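Local atomic coordinates of rRNA N-glycosidase (Bougainvillea spectabilis, PDB entry 3CTK), a protein that belongs to the plant ribosome-inactivating proteins, a family of mixed alpha/beta fold in which a mixed beta sheet packs against several helices. Residues 63-66 and 67-70; 111-114 and 115-118; 153-156 and 157-161; 171-174 and 175-179; 190-193 and 194-197. All coordinates share one frame; numbering follows the deposited sequence.

Contact 1. Residues 63-66 and 67-70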
loop_
_atom_site.group_PDB
_atom_site.type_symbol
_atom_site.label_atom_id
_atom_site.label_comp_id
_atom_site.label_asym_id
_atom_site.label_seq_id
_atom_site.Cartn_x
_atom_site.Cartn_y
_atom_site.Cartn_z
ATOM N N ALA A 63 6.047 7.566 2.725
ATOM C CA ALA A 63 7.230 6.744 2.487
ATOM C C ALA A 63 6.891 5.259 2.466
ATOM O O ALA A 63 6.226 4.754 3.371
ATOM C CB ALA A 63 8.277 7.019 3.562
ATOM N N ILE A 64 7.361 4.569 1.431
ATOM C CA ILE A 64 7.119 3.137 1.275
ATOM C C ILE A 64 8.434 2.358 1.173
ATOM O O ILE A 64 9.331 2.729 0.418
ATOM C CB ILE A 64 6.266 2.862 0.011
ATOM C CG1 ILE A 64 4.863 3.448 0.201
ATOM C CG2 ILE A 64 6.201 1.355 -0.273
ATOM C CD1 ILE A 64 3.950 3.275 -1.001
ATOM N N ASP A 65 8.531 1.283 1.949
ATOM C CA ASP A 65 9.702 0.404 1.975
ATOM C C ASP A 65 9.631 -0.421 0.686
ATOM O O ASP A 65 8.691 -1.187 0.503
ATOM C CB ASP A 65 9.601 -0.518 3.197
ATOM C CG ASP A 65 10.849 -1.352 3.423
ATOM O OD1 ASP A 65 11.509 -1.727 2.435
ATOM O OD2 ASP A 65 11.159 -1.650 4.595
ATOM N N VAL A 66 10.616 -0.283 -0.200
ATOM C CA VAL A 66 10.564 -1.016 -1.465
ATOM C C VAL A 66 10.738 -2.520 -1.355
ATOM O O VAL A 66 10.395 -3.254 -2.286
ATOM C CB VAL A 66 11.606 -0.491 -2.487
ATOM C CG1 VAL A 66 11.418 1.007 -2.698
ATOM C CG2 VAL A 66 13.023 -0.821 -2.018
ATOM N N THR A 67 11.258 -2.998 -0.231
ATOM C CA THR A 67 11.457 -4.438 -0.087
ATOM C C THR A 67 10.148 -5.189 0.148
ATOM O O THR A 67 9.998 -6.331 -0.292
ATOM C CB THR A 67 12.443 -4.767 1.066
ATOM O OG1 THR A 67 11.863 -4.402 2.325
ATOM C CG2 THR A 67 13.757 -4.013 0.876
ATOM N N ASP A 68 9.190 -4.545 0.811
ATOM C CA ASP A 68 7.917 -5.194 1.114
ATOM C C ASP A 68 6.667 -4.353 0.850
ATOM O O ASP A 68 5.554 -4.777 1.168
ATOM C CB ASP A 68 7.912 -5.651 2.578
ATOM C CG ASP A 68 8.298 -4.534 3.541
ATOM O OD1 ASP A 68 8.152 -3.351 3.169
ATOM O OD2 ASP A 68 8.735 -4.841 4.674
ATOM N N VAL A 69 6.857 -3.175 0.263
ATOM C CA VAL A 69 5.773 -2.242 -0.049
ATOM C C VAL A 69 5.009 -1.780 1.206
ATOM O O VAL A 69 3.837 -1.418 1.130
ATOM C CB VAL A 69 4.762 -2.848 -1.070
ATOM C CG1 VAL A 69 4.033 -1.722 -1.815
ATOM C CG2 VAL A 69 5.488 -3.750 -2.057
ATOM N N TYR A 70 5.680 -1.783 2.357
ATOM C CA TYR A 70 5.058 -1.335 3.605
ATOM C C TYR A 70 5.155 0.182 3.740
ATOM O O TYR A 70 6.218 0.757 3.515
ATOM C CB TYR A 70 5.768 -1.916 4.834
ATOM C CG TYR A 70 5.535 -3.375 5.151
ATOM C CD1 TYR A 70 5.998 -3.913 6.356
ATOM C CD2 TYR A 70 4.880 -4.221 4.260
ATOM C CE1 TYR A 70 5.816 -5.253 6.665
ATOM C CE2 TYR A 70 4.693 -5.574 4.561
ATOM C CZ TYR A 70 5.165 -6.078 5.766
ATOM O OH TYR A 70 4.996 -7.406 6.077
HETATM O O HOH W 1 9.323 -2.784 6.306
#

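Contact 2. Residues 111-114 and 115-118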
loop_
_atom_site.group_PDB
_atom_site.type_symbol
_atom_site.label_atom_id
_atom_site.label_comp_id
_atom_site.label_asym_id
_atom_site.label_seq_id
_atom_site.Cartn_x
_atom_site.Cartn_y
_atom_site.Cartn_z
ATOM N N ASP A 111 1.629 0.247 15.388
ATOM C CA ASP A 111 2.404 -0.116 14.206
ATOM C C ASP A 111 1.501 -0.194 12.977
ATOM O O ASP A 111 0.298 0.065 13.067
ATOM C CB ASP A 111 3.156 -1.439 14.431
ATOM C CG ASP A 111 2.234 -2.643 14.538
ATOM O OD1 ASP A 111 2.651 -3.644 15.157
ATOM O OD2 ASP A 111 1.114 -2.605 13.996
ATOM N N GLY A 112 2.079 -0.556 11.836
ATOM C CA GLY A 112 1.313 -0.614 10.604
ATOM C C GLY A 112 0.529 -1.869 10.264
ATOM O O GLY A 112 -0.005 -1.972 9.159
ATOM N N SER A 113 0.451 -2.827 11.181
ATOM C CA SER A 113 -0.304 -4.042 10.902
ATOM C C SER A 113 -1.781 -3.670 10.865
ATOM O O SER A 113 -2.207 -2.729 11.533
ATOM C CB SER A 113 -0.051 -5.095 11.985
ATOM O OG SER A 113 -0.471 -4.642 13.261
ATOM N N TYR A 114 -2.578 -4.396 10.088
ATOM C CA TYR A 114 -3.993 -4.060 10.025
ATOM C C TYR A 114 -4.691 -4.185 11.376
ATOM O O TYR A 114 -5.602 -3.416 11.677
ATOM C CB TYR A 114 -4.711 -4.926 8.986
ATOM C CG TYR A 114 -4.483 -4.473 7.561
ATOM C CD1 TYR A 114 -4.703 -3.145 7.189
ATOM C CD2 TYR A 114 -4.064 -5.370 6.583
ATOM C CE1 TYR A 114 -4.512 -2.726 5.876
ATOM C CE2 TYR A 114 -3.870 -4.958 5.264
ATOM C CZ TYR A 114 -4.096 -3.635 4.919
ATOM O OH TYR A 114 -3.899 -3.220 3.621
ATOM N N GLN A 115 -4.264 -5.138 12.197
ATOM C CA GLN A 115 -4.905 -5.320 13.493
ATOM C C GLN A 115 -4.717 -4.113 14.399
ATOM O O GLN A 115 -5.666 -3.661 15.042
ATOM C CB GLN A 115 -4.371 -6.571 14.189
ATOM C CG GLN A 115 -5.099 -6.911 15.486
ATOM C CD GLN A 115 -6.611 -6.993 15.313
ATOM O OE1 GLN A 115 -7.320 -5.988 15.419
ATOM N NE2 GLN A 115 -7.108 -8.193 15.031
ATOM N N LYS A 116 -3.499 -3.585 14.448
ATOM C CA LYS A 116 -3.228 -2.430 15.295
ATOM C C LYS A 116 -3.870 -1.169 14.730
ATOM O O LYS A 116 -4.343 -0.318 15.484
ATOM C CB LYS A 116 -1.719 -2.228 15.455
ATOM C CG LYS A 116 -1.006 -3.405 16.106
ATOM C CD LYS A 116 -1.560 -3.694 17.493
ATOM C CE LYS A 116 -0.862 -4.893 18.118
ATOM N NZ LYS A 116 -1.411 -5.218 19.461
ATOM N N LEU A 117 -3.893 -1.051 13.404
ATOM C CA LEU A 117 -4.497 0.114 12.766
ATOM C C LEU A 117 -6.005 0.178 12.975
ATOM O O LEU A 117 -6.547 1.243 13.272
ATOM C CB LEU A 117 -4.196 0.129 11.263
ATOM C CG LEU A 117 -2.768 0.482 10.831
ATOM C CD1 LEU A 117 -2.631 0.304 9.326
ATOM C CD2 LEU A 117 -2.456 1.922 11.229
ATOM N N VAL A 118 -6.695 -0.947 12.810
ATOM C CA VAL A 118 -8.144 -0.942 12.991
ATOM C C VAL A 118 -8.500 -0.687 14.456
ATOM O O VAL A 118 -9.511 -0.047 14.751
ATOM C CB VAL A 118 -8.799 -2.273 12.528
ATOM C CG1 VAL A 118 -8.518 -2.499 11.048
ATOM C CG2 VAL A 118 -8.295 -3.434 13.360
#

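Contact 3. Residues 153-156 and 157-161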
loop_
_atom_site.group_PDB
_atom_site.type_symbol
_atom_site.label_atom_id
_atom_site.label_comp_id
_atom_site.label_asym_id
_atom_site.label_seq_id
_atom_site.Cartn_x
_atom_site.Cartn_y
_atom_site.Cartn_z
ATOM N N ALA A 153 -4.846 6.827 12.044
ATOM C CA ALA A 153 -4.978 5.409 11.727
ATOM C C ALA A 153 -5.929 5.243 10.541
ATOM O O ALA A 153 -5.718 4.386 9.681
ATOM C CB ALA A 153 -5.501 4.631 12.941
ATOM N N LYS A 154 -6.975 6.065 10.487
ATOM C CA LYS A 154 -7.932 5.989 9.385
ATOM C C LYS A 154 -7.238 6.347 8.075
ATOM O O LYS A 154 -7.461 5.710 7.049
ATOM C CB LYS A 154 -9.108 6.936 9.630
ATOM C CG LYS A 154 -10.030 6.483 10.758
ATOM C CD LYS A 154 -11.155 7.477 11.027
ATOM C CE LYS A 154 -12.114 7.586 9.851
ATOM N NZ LYS A 154 -11.466 8.122 8.616
ATOM N N PHE A 155 -6.393 7.373 8.112
ATOM C CA PHE A 155 -5.655 7.781 6.922
ATOM C C PHE A 155 -4.784 6.621 6.430
ATOM O O PHE A 155 -4.785 6.293 5.241
ATOM C CB PHE A 155 -4.768 8.990 7.236
ATOM C CG PHE A 155 -3.699 9.236 6.211
ATOM C CD1 PHE A 155 -4.030 9.653 4.923
ATOM C CD2 PHE A 155 -2.359 9.014 6.520
ATOM C CE1 PHE A 155 -3.044 9.840 3.960
ATOM C CE2 PHE A 155 -1.363 9.200 5.559
ATOM C CZ PHE A 155 -1.705 9.613 4.279
ATOM N N PHE A 156 -4.042 5.998 7.342
ATOM C CA PHE A 156 -3.180 4.883 6.956
ATOM C C PHE A 156 -3.980 3.745 6.330
ATOM O O PHE A 156 -3.582 3.194 5.309
ATOM C CB PHE A 156 -2.379 4.363 8.158
ATOM C CG PHE A 156 -1.132 5.158 8.448
ATOM C CD1 PHE A 156 -0.965 5.806 9.668
ATOM C CD2 PHE A 156 -0.120 5.256 7.495
ATOM C CE1 PHE A 156 0.189 6.538 9.937
ATOM C CE2 PHE A 156 1.038 5.986 7.753
ATOM C CZ PHE A 156 1.194 6.629 8.978
ATOM N N LEU A 157 -5.110 3.396 6.933
ATOM C CA LEU A 157 -5.932 2.314 6.396
ATOM C C LEU A 157 -6.356 2.596 4.963
ATOM O O LEU A 157 -6.324 1.706 4.110
ATOM C CB LEU A 157 -7.173 2.096 7.274
ATOM C CG LEU A 157 -6.891 1.442 8.631
ATOM C CD1 LEU A 157 -8.133 1.468 9.509
ATOM C CD2 LEU A 157 -6.423 0.013 8.400
ATOM N N ILE A 158 -6.749 3.836 4.693
ATOM C CA ILE A 158 -7.185 4.201 3.352
ATOM C C ILE A 158 -6.030 4.244 2.354
ATOM O O ILE A 158 -6.100 3.623 1.292
ATOM C CB ILE A 158 -7.918 5.565 3.363
ATOM C CG1 ILE A 158 -9.169 5.461 4.247
ATOM C CG2 ILE A 158 -8.295 5.975 1.936
ATOM C CD1 ILE A 158 -9.891 6.780 4.474
ATOM N N VAL A 159 -4.955 4.944 2.699
ATOM C CA VAL A 159 -3.827 5.060 1.778
ATOM C C VAL A 159 -3.088 3.742 1.530
ATOM O O VAL A 159 -2.635 3.484 0.411
ATOM C CB VAL A 159 -2.826 6.147 2.254
ATOM C CG1 VAL A 159 -1.893 5.592 3.320
ATOM C CG2 VAL A 159 -2.039 6.680 1.059
ATOM N N ILE A 160 -2.972 2.901 2.552
ATOM C CA ILE A 160 -2.283 1.625 2.379
ATOM C C ILE A 160 -3.012 0.751 1.356
ATOM O O ILE A 160 -2.384 0.117 0.502
ATOM C CB ILE A 160 -2.169 0.854 3.721
ATOM C CG1 ILE A 160 -1.135 1.541 4.621
ATOM C CG2 ILE A 160 -1.781 -0.593 3.462
ATOM C CD1 ILE A 160 -1.071 0.990 6.037
ATOM N N GLN A 161 -4.336 0.725 1.428
ATOM C CA GLN A 161 -5.103 -0.087 0.493
ATOM C C GLN A 161 -5.158 0.508 -0.918
ATOM O O GLN A 161 -5.062 -0.222 -1.906
ATOM C CB GLN A 161 -6.519 -0.299 1.027
ATOM C CG GLN A 161 -6.563 -0.936 2.409
ATOM C CD GLN A 161 -7.979 -1.260 2.835
ATOM O OE1 GLN A 161 -8.575 -2.221 2.357
ATOM N NE2 GLN A 161 -8.532 -0.444 3.727
#

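Contact 4. Residues 171-174 and 175-179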
loop_
_atom_site.group_PDB
_atom_site.type_symbol
_atom_site.label_atom_id
_atom_site.label_comp_id
_atom_site.label_asym_id
_atom_site.label_seq_id
_atom_site.Cartn_x
_atom_site.Cartn_y
_atom_site.Cartn_z
ATOM N N TYR A 171 -6.010 -6.680 -9.264
ATOM C CA TYR A 171 -7.430 -6.810 -8.938
ATOM C C TYR A 171 -7.895 -5.627 -8.094
ATOM O O TYR A 171 -8.957 -5.044 -8.346
ATOM C CB TYR A 171 -7.712 -8.100 -8.161
ATOM C CG TYR A 171 -9.178 -8.248 -7.810
ATOM C CD1 TYR A 171 -10.103 -8.674 -8.765
ATOM C CD2 TYR A 171 -9.652 -7.896 -6.547
ATOM C CE1 TYR A 171 -11.462 -8.742 -8.471
ATOM C CE2 TYR A 171 -11.014 -7.959 -6.242
ATOM C CZ TYR A 171 -11.910 -8.381 -7.209
ATOM O OH TYR A 171 -13.254 -8.435 -6.918
ATOM N N ILE A 172 -7.099 -5.281 -7.086
ATOM C CA ILE A 172 -7.429 -4.170 -6.205
ATOM C C ILE A 172 -7.327 -2.853 -6.972
ATOM O O ILE A 172 -8.154 -1.962 -6.797
ATOM C CB ILE A 172 -6.503 -4.160 -4.957
ATOM C CG1 ILE A 172 -6.724 -5.447 -4.158
ATOM C CG2 ILE A 172 -6.798 -2.945 -4.079
ATOM C CD1 ILE A 172 -5.913 -5.538 -2.865
ATOM N N GLU A 173 -6.321 -2.729 -7.833
ATOM C CA GLU A 173 -6.178 -1.515 -8.627
ATOM C C GLU A 173 -7.448 -1.318 -9.457
ATOM O O GLU A 173 -7.966 -0.201 -9.573
ATOM C CB GLU A 173 -4.977 -1.617 -9.572
ATOM C CG GLU A 173 -4.786 -0.373 -10.430
ATOM C CD GLU A 173 -3.844 -0.590 -11.597
ATOM O OE1 GLU A 173 -3.282 -1.703 -11.731
ATOM O OE2 GLU A 173 -3.669 0.362 -12.388
ATOM N N THR A 174 -7.961 -2.407 -10.023
ATOM C CA THR A 174 -9.162 -2.318 -10.846
ATOM C C THR A 174 -10.396 -1.937 -10.036
ATOM O O THR A 174 -11.263 -1.218 -10.532
ATOM C CB THR A 174 -9.416 -3.631 -11.610
ATOM O OG1 THR A 174 -8.319 -3.875 -12.501
ATOM C CG2 THR A 174 -10.690 -3.535 -12.433
ATOM N N GLU A 175 -10.481 -2.404 -8.792
ATOM C CA GLU A 175 -11.623 -2.050 -7.950
ATOM C C GLU A 175 -11.623 -0.544 -7.717
ATOM O O GLU A 175 -12.669 0.106 -7.780
ATOM C CB GLU A 175 -11.561 -2.778 -6.599
ATOM C CG GLU A 175 -11.909 -4.256 -6.668
ATOM C CD GLU A 175 -13.325 -4.493 -7.161
ATOM O OE1 GLU A 175 -14.282 -4.158 -6.428
ATOM O OE2 GLU A 175 -13.480 -5.008 -8.288
ATOM N N VAL A 176 -10.447 0.017 -7.453
ATOM C CA VAL A 176 -10.354 1.452 -7.219
ATOM C C VAL A 176 -10.707 2.224 -8.485
ATOM O O VAL A 176 -11.419 3.224 -8.428
ATOM C CB VAL A 176 -8.937 1.856 -6.734
ATOM C CG1 VAL A 176 -8.826 3.377 -6.639
ATOM C CG2 VAL A 176 -8.667 1.232 -5.372
ATOM N N VAL A 177 -10.220 1.757 -9.631
ATOM C CA VAL A 177 -10.510 2.418 -10.901
ATOM C C VAL A 177 -12.009 2.405 -11.215
ATOM O O VAL A 177 -12.571 3.424 -11.629
ATOM C CB VAL A 177 -9.756 1.745 -12.073
ATOM C CG1 VAL A 177 -10.254 2.297 -13.406
ATOM C CG2 VAL A 177 -8.259 2.000 -11.938
ATOM N N ASP A 178 -12.649 1.256 -11.017
ATOM C CA ASP A 178 -14.080 1.113 -11.295
ATOM C C ASP A 178 -15.019 1.730 -10.264
ATOM O O ASP A 178 -16.106 2.202 -10.618
ATOM C CB ASP A 178 -14.463 -0.364 -11.425
ATOM C CG ASP A 178 -13.837 -1.036 -12.620
ATOM O OD1 ASP A 178 -13.343 -0.325 -13.520
ATOM O OD2 ASP A 178 -13.853 -2.285 -12.662
ATOM N N ARG A 179 -14.604 1.730 -8.999
ATOM C CA ARG A 179 -15.454 2.218 -7.914
ATOM C C ARG A 179 -14.948 3.375 -7.049
ATOM O O ARG A 179 -15.748 4.025 -6.378
ATOM C CB ARG A 179 -15.776 1.064 -6.961
ATOM C CG ARG A 179 -16.133 -0.264 -7.613
ATOM C CD ARG A 179 -16.207 -1.349 -6.542
ATOM N NE ARG A 179 -16.514 -2.669 -7.086
ATOM C CZ ARG A 179 -17.721 -3.052 -7.491
ATOM N NH1 ARG A 179 -18.748 -2.216 -7.409
ATOM N NH2 ARG A 179 -17.903 -4.274 -7.979
HETATM O O HOH W 2 -11.331 -5.662 -9.794
#

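Contact 5. Residues 190-193 and 194-197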
loop_
_atom_site.group_PDB
_atom_site.type_symbol
_atom_site.label_atom_id
_atom_site.label_comp_id
_atom_site.label_asym_id
_atom_site.label_seq_id
_atom_site.Cartn_x
_atom_site.Cartn_y
_atom_site.Cartn_z
ATOM N N LYS A 190 -12.901 -10.423 -1.577
ATOM C CA LYS A 190 -11.690 -10.776 -2.312
ATOM C C LYS A 190 -10.572 -9.770 -2.070
ATOM O O LYS A 190 -9.414 -10.152 -1.883
ATOM C CB LYS A 190 -11.972 -10.889 -3.817
ATOM C CG LYS A 190 -10.727 -11.225 -4.638
ATOM C CD LYS A 190 -11.054 -11.672 -6.062
ATOM C CE LYS A 190 -9.767 -11.934 -6.849
ATOM N NZ LYS A 190 -10.016 -12.524 -8.195
ATOM N N VAL A 191 -10.915 -8.486 -2.084
ATOM C CA VAL A 191 -9.917 -7.449 -1.839
ATOM C C VAL A 191 -9.236 -7.730 -0.499
ATOM O O VAL A 191 -8.010 -7.784 -0.410
ATOM C CB VAL A 191 -10.562 -6.051 -1.801
ATOM C CG1 VAL A 191 -9.533 -5.013 -1.367
ATOM C CG2 VAL A 191 -11.115 -5.699 -3.177
ATOM N N LEU A 192 -10.044 -7.930 0.535
ATOM C CA LEU A 192 -9.528 -8.210 1.871
ATOM C C LEU A 192 -8.708 -9.498 1.933
ATOM O O LEU A 192 -7.673 -9.548 2.599
ATOM C CB LEU A 192 -10.688 -8.269 2.875
ATOM C CG LEU A 192 -11.095 -6.945 3.536
ATOM C CD1 LEU A 192 -10.972 -5.799 2.560
ATOM C CD2 LEU A 192 -12.513 -7.057 4.073
ATOM N N ASN A 193 -9.157 -10.531 1.228
ATOM C CA ASN A 193 -8.451 -11.809 1.232
ATOM C C ASN A 193 -7.063 -11.685 0.601
ATOM O O ASN A 193 -6.083 -12.217 1.127
ATOM C CB ASN A 193 -9.266 -12.868 0.484
ATOM C CG ASN A 193 -8.648 -14.246 0.579
ATOM O OD1 ASN A 193 -8.538 -14.816 1.665
ATOM N ND2 ASN A 193 -8.237 -14.789 -0.558
ATOM N N LEU A 194 -6.980 -10.987 -0.528
ATOM C CA LEU A 194 -5.697 -10.799 -1.202
ATOM C C LEU A 194 -4.748 -10.017 -0.298
ATOM O O LEU A 194 -3.566 -10.351 -0.188
ATOM C CB LEU A 194 -5.898 -10.066 -2.538
ATOM C CG LEU A 194 -6.611 -10.871 -3.639
ATOM C CD1 LEU A 194 -6.894 -9.987 -4.835
ATOM C CD2 LEU A 194 -5.749 -12.053 -4.054
ATOM N N GLU A 195 -5.268 -8.982 0.356
ATOM C CA GLU A 195 -4.457 -8.173 1.263
ATOM C C GLU A 195 -3.852 -9.041 2.368
ATOM O O GLU A 195 -2.702 -8.844 2.765
ATOM C CB GLU A 195 -5.307 -7.064 1.900
ATOM C CG GLU A 195 -5.763 -5.977 0.934
ATOM C CD GLU A 195 -6.628 -4.921 1.609
ATOM O OE1 GLU A 195 -6.855 -5.035 2.836
ATOM O OE2 GLU A 195 -7.082 -3.981 0.915
ATOM N N ASN A 196 -4.627 -10.003 2.856
ATOM C CA ASN A 196 -4.161 -10.881 3.922
ATOM C C ASN A 196 -3.224 -11.991 3.462
ATOM O O ASN A 196 -2.614 -12.658 4.300
ATOM C CB ASN A 196 -5.343 -11.546 4.644
ATOM C CG ASN A 196 -6.297 -10.546 5.271
ATOM O OD1 ASN A 196 -5.898 -9.465 5.702
ATOM N ND2 ASN A 196 -7.572 -10.920 5.344
ATOM N N ASN A 197 -3.098 -12.193 2.152
ATOM C CA ASN A 197 -2.262 -13.281 1.648
ATOM C C ASN A 197 -1.179 -12.960 0.622
ATOM O O ASN A 197 -0.726 -13.856 -0.090
ATOM C CB ASN A 197 -3.150 -14.386 1.063
ATOM C CG ASN A 197 -3.992 -15.074 2.112
ATOM O OD1 ASN A 197 -5.150 -14.715 2.336
ATOM N ND2 ASN A 197 -3.413 -16.066 2.770
#

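Contact 1. Residues 63-66 and 67-70
Two torsions set up this tight turn: CG of Asp-65 stands opposite its own backbone N (chi1 -173°), and OG1 of Thr-67 sits between N and the carbonyl carbon (chi1 67°). Asp-65 OD1 then takes two bonds from one residue, at 2.7 Å from Thr-67 OG1 and at 3.0 Å from Thr-67 N. Both donors reach the oxygen from the same face of the carboxylate, the hydroxyl well above the plane, and a salt bridge from Arg-46 to OD1 adds a third partner. Asp-68 brings a second acid close, OD1 lying 3.7 Å from Asp-65 OD2, with the carboxylate planes 61° apart. A water that donates to Asp-65 OD2 and Asp-68 OD2 probably eases their mutual repulsion. Asp-68 OD1 meanwhile accepts from Tyr-70 N at 3.0 Å, an Asx turn, while Asp-68 OD2 lies over one face of the Tyr-70 ring. Asp-65 N bonds Tyr-70 O at 2.8 Å, and Ile-64 CG2 rests on Val-69 CA at 3.6 Å. The turn links strand 59-65 to strand 70-78; Ile-64 and Val-69 lean on helix 149-168, and Ile-64 and Val-66 also pack on strand 47-53.

Contact 2. Residues 111-114 and 115-118
OD2 of Asp-111 is gripped twice by Ser-113 and also rests against the aliphatic start of Lys-116. The Ser-113 hydroxyl donates to it at 2.7 Å from OG, on the syn side and close to the carboxylate plane, whereas Ser-113 N reaches it at 2.9 Å from well above that plane. The second bond closes an Asx turn, and together the two bonds probably fix the rotation of the carboxylate. Ser-113 is the N-cap of the helix that follows: its OG also accepts from Lys-116 N, but only weakly, at 3.4 Å. Regular helical bonding starts at once, with Leu-117 N 3.0 Å from Ser-113 O and Val-118 N 2.9 Å from Tyr-114 O. Lys-116 CG is wedged against both side-chain oxygens, 3.1 Å from Asp-111 OD2 and equally near Ser-113 OG. A bend at chi2 (-59°) then carries the rest of the chain away, leaving NZ 6.1 Å from Asp-111 OD1, so the opposite charges do not touch. Leu-117 turns inward, its CD1 3.5 Å from Gly-112 O. The cap thus joins the loop after strand 105-108 to helix 114-121. Leu-117 packs on Leu-157 and Ile-160 of helix 149-168, and Tyr-114, in a cation-pi pair with Arg-125, bonds through its OH to Glu-165, also on helix 149-168.

Contact 3. Residues 153-156 and 157-161
This is a buried, almost wholly apolar run of i to i+4 contacts within the long helix 149-168, which passes through the middle of the fold. The evidence begins with the backbone: four successive N-H groups, from Leu-157 to Ile-160, each bond the carbonyl four residues earlier. Val-159 N meets Phe-155 O at 2.9 Å with an N-H...O angle of 177°, and Ile-160 N meets Phe-156 O at 2.8 Å. On this scaffold Phe-155 and Val-159 make the clearest side-chain pair. Phe-155 carries its ring on a CG opposite the backbone N (chi1 164°), which directs it along the helix over the next turn. Val-159 CB approaches ring atom CE1 at 4.1 Å, and its CG1 lies above one ring face, displaced toward the rim. Phe-156 takes part through its CB, 4.2 Å from Ile-160 CD1. The aliphatic side chains of Leu-157, Ile-158 and Ile-160 also fold back on carbonyls of the preceding turn. Ile-160 CG1 comes to 3.0 Å from Phe-156 O, a tight fit, while Leu-157 CG is 3.3 Å from Ala-153 O and Ile-158 CG1 is 3.3 Å from Lys-154 O. Several sides of the helix are covered. Leu-157 packs on Ala-121 and Ala-153 on Ala-120 of helix 114-121, and Phe-155 lies on Ser-138, Ile-139 and Ile-142 of helix 132-142. Tyr-74, from strand 70-78, meets the Phe-155 ring edge-to-face and also touches Phe-156, while Val-71 of that strand supports Phe-156 and Ile-160.

Contact 4. Residues 171-174 and 175-179
The two segments form consecutive turns of helix 170-180. Four i to i+4 bonds join them: Glu-175 N to Tyr-171 O at 3.1 Å, the most bent of the set at 146°, then Val-176, Val-177 and Asp-178 N to the carbonyls of Ile-172, Glu-173 and Thr-174. The helix widens into a pi-type turn at 176-179. Among the side chains, Tyr-171 and Glu-175 dominate. The bend of Glu-175 at chi2 (-61°) brings the carboxylate back beside the tyrosine, and its rotation about CG-CD leaves the two planes only 9° apart. CG of Glu-175 comes to 3.8 Å from Tyr-171 CE2, whereas OE2 stays 3.7 Å from Tyr-171 OH. That hydroxyl is engaged instead with Asn-188, and the tyrosine packs on Val-191 and Leu-194 and makes a cation-pi contact with Lys-190. A water ties the pair together, donating to Tyr-171 O at 2.8 Å and to Glu-175 OE2 at 2.7 Å, and it also lies above the rim of one face of the ring. The other carboxylate oxygen, OE1, receives NE of Arg-179 at 2.8 Å. This i to i+4 salt bridge runs close to the guanidinium plane but meets the carboxylate from above its own plane. On another side, Thr-174 CG2 lies 3.4 Å from Asp-178 OD2, the two side chains running alongside each other, while Thr-174 OG1 bonds Lys-170 O. The pattern is that of an amphipathic alpha helix: Thr-174, Asp-178 and Arg-179 are exposed, while Ile-172 and Val-176 are buried against helix 149-168.

Contact 5. Residues 190-193 and 194-197
Along the alpha helix 189-196, Lys-190 and Leu-194 cross at a slant as an i to i+4 pair, while Val-191 and Glu-195 run side by side in the same direction. Lys-190 is fully extended, its CG opposite the backbone N (chi1 179°), so that its methylenes pass along Leu-194: CE is 4.0 Å from Leu-194 CD1, and CG is equally near. The ammonium at the far end forms a salt bridge with Asp-240 and a cation-pi contact with Trp-229, consistent with the stretched chain. In the second pair, Val-191 CG1 approaches Glu-195 OE2 at 3.5 Å, and the glutamate CG sits 3.2 Å from Val-191 O. Glu-195 is buried, but its OE1 is held by a salt bridge from NH1 of Arg-125, whose NH2 bonds Asn-196 OD1. One arginine therefore serves two neighbouring residues of the last turn. Leu-192 angles across Glu-195, its CD1 4.2 Å from OE1. Three backbone bonds carry the helix through this region: Leu-194 N to Lys-190 O at 2.9 Å, Glu-195 N to Val-191 O, and Asn-196 N to Leu-192 O. The last is the most bent, and near the same carbonyl lies the asparagine amide: Asn-196 CG is 3.2 Å from Leu-192 O.

Contacts 1, 3 and 5 are largely buried, whereas contacts 2 and 4 are only partly buried. Contact 3 is the apolar one; contact 1, though buried, depends on carboxylates, a hydroxyl and a water at a strand-to-strand turn. Contact 2 caps a helix start, and contacts 4 and 5 use ion pairs beside helical packing. Helix 149-168 connects them: contact 3 lies on it, and side chains of contacts 1, 2 and 4 lean against it. Contacts 2 and 3 meet at Leu-117 CB and Leu-157 CD2, 3.6 Å apart. Contacts 4 and 5 lie on successive helices that touch where Ile-172 meets Glu-195, with centres about 14 Å apart, and contacts 1 and 4 are centred about 21 Å apart.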